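Side-chain contacts in ethanolamine utilization protein EutL (Clostridium perfringens E str. JGS1987, PDB 4TME), which builds part of the shell of the bacterial ethanolamine-utilization microcompartment and binds ethanolamine, which probably controls opening of its pore: residues V113-N116 with S120-Y123; V46-L51 with A65-A70; P31-L36 with E59-Y64. All coordinates share one frame; numbering follows the deposited sequence. Where two conformers were deposited one is given.

Overall arrangement
The three contacts show how chemistry changes with place in the fold. Interaction 2 lies nearest the middle of the chain, where one buried tyrosine reaches from helix 44-57 to strand 61-67 beside bound ethanolamine. Interaction 3 uses the same strand farther out and joins it to the loop just before strand 35-41 through a histidine-carboxylate bond at a more exposed end of the sheet. The two touch where Leu51 packs on Val62, their centres about 17 Å apart. Interaction 1 belongs to the other sheet and touches neither. It is a hairpin end held by backbone bonds and, at its turn, by the amide of an asparagine, with an aromatic-aliphatic pair at the other end.

Interaction 1: residues V113-N116 with S120-Y123; sequences VSAN and SICY
Val113 lies over the ring of Tyr123, the close-packed end of the contact. Val113 CB sits 4.2 Å from the centroid of the Tyr123 ring, a CH-pi contact displaced toward the rim, while Ala115 CB meets the same ring at its edge. With its CG between the backbone N and the carbonyl carbon (chi1 60°), Tyr123 runs its ring alongside the valine, both side chains pointing the same way. Ala115 CB also rests 3.9 Å from Ile121 CG2. Helix 193-212 closes over this apolar patch: Ala211 packs on Ala115 and Ile121, and Ala204 and Val207 on the tyrosine, whose hydroxyl is bonded weakly to Gln208. The strands pair antiparallel, Val113 with Tyr123 as a hydrogen-bonded pair and Ser114 with Cys122 as a non-hydrogen-bonded pair. Val113 N donates to Tyr123 O at 2.7 Å, Tyr123 N donates back to Val113 O, and Ala115 N donates to Ile121 O at 2.8 Å. This is the hairpin of strands 112-114 and 122-128; on its other face the Cys122 side chain lies about 5 Å from bound ethanolamine.

Toward the turn polar atoms take over, and this end is partly exposed although Lys78 and Leu79 of a second subunit reach it. Asn116 OD1 accepts from Ser120 N at 2.9 Å, on a lone pair in its carbonyl plane; a weak second bond comes from Ile121 N. Asn116 ND2 donates to Ser120 OG, also at 2.9 Å, the hydroxyl lying somewhat out of the amide plane and also bonded to Asp118. Ser114 OG accepts from Asn116 N in an ST turn and is bonded to Asp119. Bonds at both amide ends fix the flip of Asn116; apolar contact and backbone pairing hold one end, side-chain amide bonds the other.

Interaction 2: residues V46-L51 with A65-A70; sequences VTYTAL and ARSMYA
The hydroxyl of Tyr48 donates a hydrogen bond to Ser67 OG, 2.7 Å from Tyr48 OH, the serine oxygen lying at the ring edge and near its plane. Along the ring, Tyr48 CE1 touches the methyl of Ala65, with CE1 and Ala65 CB 3.6 Å apart in an oblique approach. With CG anti to the carbonyl carbon (chi1 -65°), the side chain extends to the strand, though its CB does not point there; Tyr48 makes all the close contacts from the helix.

One shell further out, Ser67 OG is also bonded to Asp44 OD2, so a carboxylate at the start of the helix holds the serine that receives the phenol. Tyr134 of helix 133-139 packs on both Tyr48 and Ala65, and Val83 supports the ring. Arg66, its CB directed away from the helix, forms a salt bridge with Glu181.

Residues 46-51 of helix 44-57 run nearly antiparallel to 65-67 of strand 61-67, the two axes 9.8 Å apart at closest. Together with strand 35-41 they make the beta-alpha-beta crossover of a BMC domain, and here it borders bound ethanolamine: the ligand touches Tyr48, and Asp44 lines both binding places.

Interaction 3: residues P31-L36 with E59-Y64; sequences PHHKSL and EVDVVY
His33 and Asp61 meet at about a right angle, the imidazole and carboxylate planes turned 71° against each other. His33 NE2 donates to Asp61 OD2 over 2.8 Å in an almost straight bond of 172°, with the oxygen in the ring plane and its anti lone pair, the one away from the other carboxylate oxygen, doing the accepting. The CB atoms of both residues point across the gap. CG of Asp61, anti to its own carbonyl carbon (chi1 -63°), sets OD2 at the histidine edge.

His32 comes to the same oxygen from a second direction, nearly perpendicular to the carboxylate, but its NE2 stays 4.0 Å from Asp61 OD2. The nearby negative charge would be expected to favour protonation of either ring. Val63 slides past His33 in the opposite direction and lays CG1 obliquely against the imidazole, 3.7 Å from His33 CE1.

Between these two chain segments runs strand 83-89, whose Ala88 packs against His33, Leu36 and Val63 and exchanges a backbone bond with Asp61. Both partners of the middle strand are irregular here: Lys34 and Ser35 together oppose Gly89, and Val63 and Tyr64 oppose Ile86, each a classic beta bulge. On the face turned away from Val62 and helix 44-57, a histidine-carboxylate bond thus ties the loop leading into strand 35-41 to the start of strand 61-67, across the intervening strand 83-89 of the BMC-domain sheet.

Interaction 1: residues V113-N116 with S120-Y123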
loop_
_atom_site.group_PDB
_atom_site.type_symbol
_atom_site.label_atom_id
_atom_site.label_comp_id
_atom_site.label_asym_id
_atom_site.label_seq_id
_atom_site.Cartn_x
_atom_site.Cartn_y
_atom_site.Cartn_z
ATOM N N VAL C 113 -9.029 10.011 18.850
ATOM C CA VAL C 113 -8.978 11.267 19.562
ATOM C C VAL C 113 -7.882 12.145 18.983
ATOM O O VAL C 113 -6.803 11.664 18.657
ATOM C CB VAL C 113 -8.708 11.035 21.055
ATOM C CG1 VAL C 113 -8.543 12.368 21.789
ATOM C CG2 VAL C 113 -9.849 10.226 21.659
ATOM N N SER C 114 -8.179 13.426 18.831
ATOM C CA SER C 114 -7.199 14.370 18.311
ATOM C C SER C 114 -6.118 14.698 19.338
ATOM O O SER C 114 -6.411 14.892 20.509
ATOM C CB SER C 114 -7.883 15.673 17.882
ATOM O OG SER C 114 -6.882 16.627 17.513
ATOM N N ALA C 115 -4.872 14.807 18.866
ATOM C CA ALA C 115 -3.742 15.174 19.721
ATOM C C ALA C 115 -3.275 16.620 19.507
ATOM O O ALA C 115 -2.341 17.067 20.176
ATOM C CB ALA C 115 -2.572 14.200 19.473
ATOM N N ASN C 116 -3.911 17.368 18.601
ATOM C CA ASN C 116 -3.457 18.738 18.368
ATOM C C ASN C 116 -4.522 19.650 17.757
ATOM O O ASN C 116 -5.671 19.240 17.538
ATOM C CB ASN C 116 -2.183 18.733 17.486
ATOM C CG ASN C 116 -2.420 18.175 16.086
ATOM O OD1 ASN C 116 -3.550 17.886 15.691
ATOM N ND2 ASN C 116 -1.338 18.026 15.322
ATOM N N SER C 120 -4.465 16.944 13.096
ATOM C CA SER C 120 -3.584 16.318 12.116
ATOM C C SER C 120 -2.754 15.192 12.747
ATOM O O SER C 120 -1.999 14.508 12.059
ATOM C CB SER C 120 -2.664 17.368 11.482
ATOM O OG SER C 120 -1.831 17.978 12.447
ATOM N N ILE C 121 -2.884 15.009 14.058
ATOM C CA ILE C 121 -2.371 13.801 14.708
ATOM C C ILE C 121 -3.513 13.265 15.535
ATOM O O ILE C 121 -4.159 14.026 16.244
ATOM C CB ILE C 121 -1.147 14.086 15.627
ATOM C CG1 ILE C 121 0.004 14.672 14.813
ATOM C CG2 ILE C 121 -0.688 12.812 16.323
ATOM C CD1 ILE C 121 1.156 15.191 15.655
ATOM N N CYS C 122 -3.765 11.964 15.453
ATOM C CA CYS C 122 -4.835 11.347 16.215
ATOM C C CYS C 122 -4.462 9.926 16.612
ATOM O O CYS C 122 -3.570 9.307 15.999
ATOM C CB CYS C 122 -6.132 11.330 15.407
ATOM S SG CYS C 122 -6.016 10.309 13.917
ATOM N N TYR C 123 -5.162 9.398 17.610
ATOM C CA TYR C 123 -4.846 8.078 18.123
ATOM C C TYR C 123 -6.088 7.404 18.670
ATOM O O TYR C 123 -7.111 8.045 18.932
ATOM C CB TYR C 123 -3.796 8.171 19.238
ATOM C CG TYR C 123 -4.256 9.008 20.409
ATOM C CD1 TYR C 123 -4.035 10.381 20.443
ATOM C CD2 TYR C 123 -4.911 8.433 21.485
ATOM C CE1 TYR C 123 -4.468 11.151 21.515
ATOM C CE2 TYR C 123 -5.343 9.188 22.545
ATOM C CZ TYR C 123 -5.117 10.546 22.563
ATOM O OH TYR C 123 -5.550 11.287 23.638
#

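Interaction 2: residues V46-L51 with A65-A70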
loop_
_atom_site.group_PDB
_atom_site.type_symbol
_atom_site.label_atom_id
_atom_site.label_comp_id
_atom_site.label_asym_id
_atom_site.label_seq_id
_atom_site.Cartn_x
_atom_site.Cartn_y
_atom_site.Cartn_z
ATOM N N VAL C 46 -12.026 1.501 14.549
ATOM C CA VAL C 46 -13.379 1.558 15.153
ATOM C C VAL C 46 -14.238 0.456 14.550
ATOM O O VAL C 46 -14.972 -0.234 15.271
ATOM C CB VAL C 46 -14.049 2.934 14.969
ATOM C CG1 VAL C 46 -15.575 2.876 15.297
ATOM C CG2 VAL C 46 -13.353 3.956 15.870
ATOM N N THR C 47 -14.137 0.265 13.241
ATOM C CA THR C 47 -14.942 -0.769 12.602
ATOM C C THR C 47 -14.540 -2.164 13.058
ATOM O O THR C 47 -15.395 -3.002 13.307
ATOM C CB THR C 47 -14.861 -0.643 11.076
ATOM O OG1 THR C 47 -15.399 0.633 10.722
ATOM C CG2 THR C 47 -15.680 -1.731 10.368
ATOM N N TYR C 48 -13.246 -2.420 13.214
ATOM C CA TYR C 48 -12.805 -3.730 13.700
ATOM C C TYR C 48 -13.336 -4.002 15.117
ATOM O O TYR C 48 -13.723 -5.140 15.456
ATOM C CB TYR C 48 -11.269 -3.808 13.694
ATOM C CG TYR C 48 -10.667 -3.738 12.300
ATOM C CD1 TYR C 48 -11.288 -4.356 11.215
ATOM C CD2 TYR C 48 -9.518 -3.006 12.067
ATOM C CE1 TYR C 48 -10.736 -4.267 9.925
ATOM C CE2 TYR C 48 -8.954 -2.915 10.797
ATOM C CZ TYR C 48 -9.569 -3.568 9.731
ATOM O OH TYR C 48 -9.030 -3.506 8.459
ATOM N N THR C 49 -13.353 -2.960 15.949
ATOM C CA THR C 49 -13.869 -3.086 17.304
ATOM C C THR C 49 -15.381 -3.357 17.253
ATOM O O THR C 49 -15.916 -4.153 18.052
ATOM C CB THR C 49 -13.579 -1.809 18.144
ATOM O OG1 THR C 49 -12.177 -1.521 18.090
ATOM C CG2 THR C 49 -13.968 -1.989 19.606
ATOM N N ALA C 50 -16.063 -2.672 16.333
ATOM C CA ALA C 50 -17.507 -2.854 16.155
ATOM C C ALA C 50 -17.870 -4.252 15.660
ATOM O O ALA C 50 -18.884 -4.829 16.099
ATOM C CB ALA C 50 -18.038 -1.808 15.209
ATOM N N LEU C 51 -17.080 -4.787 14.733
ATOM C CA LEU C 51 -17.290 -6.142 14.229
ATOM C C LEU C 51 -17.103 -7.171 15.341
ATOM O O LEU C 51 -17.829 -8.165 15.423
ATOM C CB LEU C 51 -16.319 -6.437 13.074
ATOM C CG LEU C 51 -16.621 -5.658 11.784
ATOM C CD1 LEU C 51 -15.411 -5.699 10.843
ATOM C CD2 LEU C 51 -17.875 -6.214 11.115
ATOM N N ALA C 65 -11.629 -8.814 6.977
ATOM C CA ALA C 65 -11.441 -7.526 7.620
ATOM C C ALA C 65 -10.143 -6.905 7.148
ATOM O O ALA C 65 -9.060 -7.346 7.567
ATOM C CB ALA C 65 -11.418 -7.687 9.157
ATOM N N ARG C 66 -10.234 -5.927 6.258
ATOM C CA ARG C 66 -9.032 -5.317 5.673
ATOM C C ARG C 66 -9.155 -3.809 5.549
ATOM O O ARG C 66 -10.244 -3.285 5.279
ATOM C CB ARG C 66 -8.742 -5.886 4.279
ATOM C CG ARG C 66 -8.372 -7.371 4.185
ATOM C CD ARG C 66 -6.994 -7.667 4.757
ATOM N NE ARG C 66 -5.940 -6.790 4.202
ATOM C CZ ARG C 66 -5.398 -6.897 2.988
ATOM N NH1 ARG C 66 -5.774 -7.853 2.152
ATOM N NH2 ARG C 66 -4.449 -6.040 2.599
ATOM N N SER C 67 -8.013 -3.137 5.715
ATOM C CA SER C 67 -7.890 -1.695 5.583
ATOM C C SER C 67 -7.425 -1.272 4.186
ATOM O O SER C 67 -6.733 -2.036 3.506
ATOM C CB SER C 67 -6.889 -1.170 6.630
ATOM O OG SER C 67 -7.346 -1.516 7.939
ATOM N N MET C 68 -7.770 -0.050 3.800
ATOM C CA MET C 68 -7.435 0.482 2.478
ATOM C C MET C 68 -6.112 1.256 2.471
ATOM O O MET C 68 -5.801 2.011 3.417
ATOM C CB MET C 68 -8.531 1.414 1.960
ATOM C CG MET C 68 -9.908 0.784 1.913
ATOM S SD MET C 68 -10.019 -0.538 0.693
ATOM C CE MET C 68 -10.475 -1.910 1.687
ATOM N N TYR C 69 -5.362 1.137 1.376
ATOM C CA TYR C 69 -4.060 1.827 1.295
ATOM C C TYR C 69 -4.215 3.339 1.353
ATOM O O TYR C 69 -4.993 3.931 0.602
ATOM C CB TYR C 69 -3.300 1.412 0.018
ATOM C CG TYR C 69 -2.923 -0.033 0.016
ATOM C CD1 TYR C 69 -1.878 -0.500 0.826
ATOM C CD2 TYR C 69 -3.585 -0.949 -0.794
ATOM C CE1 TYR C 69 -1.519 -1.827 0.823
ATOM C CE2 TYR C 69 -3.227 -2.297 -0.799
ATOM C CZ TYR C 69 -2.194 -2.724 0.024
ATOM O OH TYR C 69 -1.832 -4.045 0.038
ATOM N N ALA C 70 -3.503 3.938 2.319
ATOM C CA ALA C 70 -3.349 5.378 2.517
ATOM C C ALA C 70 -4.568 6.041 3.147
ATOM O O ALA C 70 -4.599 7.253 3.276
ATOM C CB ALA C 70 -2.979 6.081 1.201
#

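Interaction 3: residues P31-L36 with E59-Y64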
loop_
_atom_site.group_PDB
_atom_site.type_symbol
_atom_site.label_atom_id
_atom_site.label_comp_id
_atom_site.label_asym_id
_atom_site.label_seq_id
_atom_site.Cartn_x
_atom_site.Cartn_y
_atom_site.Cartn_z
ATOM N N PRO C 31 -18.627 -24.369 6.174
ATOM C CA PRO C 31 -19.851 -24.903 5.572
ATOM C C PRO C 31 -21.127 -24.250 6.091
ATOM O O PRO C 31 -22.090 -24.124 5.337
ATOM C CB PRO C 31 -19.810 -26.390 5.960
ATOM C CG PRO C 31 -18.381 -26.694 6.130
ATOM C CD PRO C 31 -17.769 -25.442 6.710
ATOM N N HIS C 32 -21.143 -23.828 7.351
ATOM C CA HIS C 32 -22.372 -23.273 7.921
ATOM C C HIS C 32 -22.538 -21.779 7.617
ATOM O O HIS C 32 -23.577 -21.202 7.936
ATOM C CB HIS C 32 -22.419 -23.506 9.437
ATOM C CG HIS C 32 -21.224 -22.992 10.163
ATOM N ND1 HIS C 32 -20.035 -23.687 10.217
ATOM C CD2 HIS C 32 -21.029 -21.854 10.868
ATOM C CE1 HIS C 32 -19.155 -22.992 10.914
ATOM N NE2 HIS C 32 -19.731 -21.875 11.317
ATOM N N HIS C 33 -21.531 -21.171 6.989
ATOM C CA HIS C 33 -21.606 -19.775 6.553
ATOM C C HIS C 33 -22.413 -19.640 5.254
ATOM O O HIS C 33 -21.872 -19.803 4.158
ATOM C CB HIS C 33 -20.212 -19.203 6.338
ATOM C CG HIS C 33 -19.422 -19.030 7.599
ATOM N ND1 HIS C 33 -18.046 -19.040 7.623
ATOM C CD2 HIS C 33 -19.818 -18.823 8.878
ATOM C CE1 HIS C 33 -17.626 -18.856 8.861
ATOM N NE2 HIS C 33 -18.683 -18.716 9.639
ATOM N N LYS C 34 -23.683 -19.299 5.379
ATOM C CA LYS C 34 -24.586 -19.258 4.232
ATOM C C LYS C 34 -24.895 -17.847 3.756
ATOM O O LYS C 34 -25.312 -17.653 2.614
ATOM C CB LYS C 34 -25.913 -19.951 4.575
ATOM C CG LYS C 34 -25.771 -21.346 5.139
ATOM C CD LYS C 34 -25.311 -22.327 4.084
ATOM C CE LYS C 34 -25.491 -23.761 4.566
ATOM N NZ LYS C 34 -24.848 -24.736 3.645
ATOM N N SER C 35 -24.683 -16.872 4.633
ATOM C CA SER C 35 -25.046 -15.487 4.381
ATOM C C SER C 35 -23.935 -14.569 4.827
ATOM O O SER C 35 -23.273 -14.864 5.813
ATOM C CB SER C 35 -26.325 -15.134 5.121
ATOM O OG SER C 35 -27.413 -15.856 4.580
ATOM N N LEU C 36 -23.744 -13.466 4.104
ATOM C CA LEU C 36 -22.704 -12.484 4.429
ATOM C C LEU C 36 -23.284 -11.102 4.685
ATOM O O LEU C 36 -24.225 -10.692 4.022
ATOM C CB LEU C 36 -21.679 -12.371 3.293
ATOM C CG LEU C 36 -21.005 -13.666 2.827
ATOM C CD1 LEU C 36 -20.076 -13.321 1.647
ATOM C CD2 LEU C 36 -20.247 -14.331 3.947
ATOM N N GLU C 59 -25.247 -14.565 15.916
ATOM C CA GLU C 59 -24.536 -15.765 15.491
ATOM C C GLU C 59 -23.779 -15.462 14.206
ATOM O O GLU C 59 -24.181 -15.871 13.121
ATOM C CB GLU C 59 -25.496 -16.950 15.300
ATOM C CG GLU C 59 -24.740 -18.273 15.136
ATOM C CD GLU C 59 -25.635 -19.489 15.072
ATOM O OE1 GLU C 59 -25.110 -20.595 14.809
ATOM O OE2 GLU C 59 -26.852 -19.336 15.269
ATOM N N VAL C 60 -22.700 -14.698 14.342
ATOM C CA VAL C 60 -21.874 -14.284 13.213
ATOM C C VAL C 60 -20.392 -14.408 13.557
ATOM O O VAL C 60 -19.989 -14.276 14.719
ATOM C CB VAL C 60 -22.133 -12.826 12.773
ATOM C CG1 VAL C 60 -23.538 -12.690 12.218
ATOM C CG2 VAL C 60 -21.911 -11.861 13.922
ATOM N N ASP C 61 -19.604 -14.650 12.519
ATOM C CA ASP C 61 -18.138 -14.673 12.597
ATOM C C ASP C 61 -17.582 -13.570 11.714
ATOM O O ASP C 61 -18.134 -13.299 10.651
ATOM C CB ASP C 61 -17.569 -16.006 12.104
ATOM C CG ASP C 61 -17.987 -17.195 12.944
ATOM O OD1 ASP C 61 -17.899 -17.130 14.184
ATOM O OD2 ASP C 61 -18.385 -18.216 12.346
ATOM N N VAL C 62 -16.466 -12.937 12.106
ATOM C CA VAL C 62 -15.786 -12.036 11.175
ATOM C C VAL C 62 -14.922 -12.877 10.264
ATOM O O VAL C 62 -14.003 -13.548 10.745
ATOM C CB VAL C 62 -14.937 -11.007 11.912
ATOM C CG1 VAL C 62 -14.203 -10.081 10.919
ATOM C CG2 VAL C 62 -15.831 -10.222 12.874
ATOM N N VAL C 63 -15.217 -12.865 8.964
ATOM C CA VAL C 63 -14.500 -13.736 8.032
ATOM C C VAL C 63 -13.601 -12.949 7.103
ATOM O O VAL C 63 -12.776 -13.536 6.384
ATOM C CB VAL C 63 -15.472 -14.602 7.199
ATOM C CG1 VAL C 63 -16.248 -15.523 8.135
ATOM C CG2 VAL C 63 -16.400 -13.755 6.335
ATOM N N TYR C 64 -13.736 -11.628 7.129
ATOM C CA TYR C 64 -12.915 -10.762 6.288
ATOM C C TYR C 64 -12.836 -9.385 6.915
ATOM O O TYR C 64 -13.845 -8.827 7.360
ATOM C CB TYR C 64 -13.505 -10.692 4.869
ATOM C CG TYR C 64 -12.502 -10.255 3.807
ATOM C CD1 TYR C 64 -12.255 -8.918 3.580
ATOM C CD2 TYR C 64 -11.817 -11.192 3.054
ATOM C CE1 TYR C 64 -11.321 -8.507 2.599
ATOM C CE2 TYR C 64 -10.909 -10.803 2.086
ATOM C CZ TYR C 64 -10.669 -9.451 1.868
ATOM O OH TYR C 64 -9.726 -9.079 0.907
#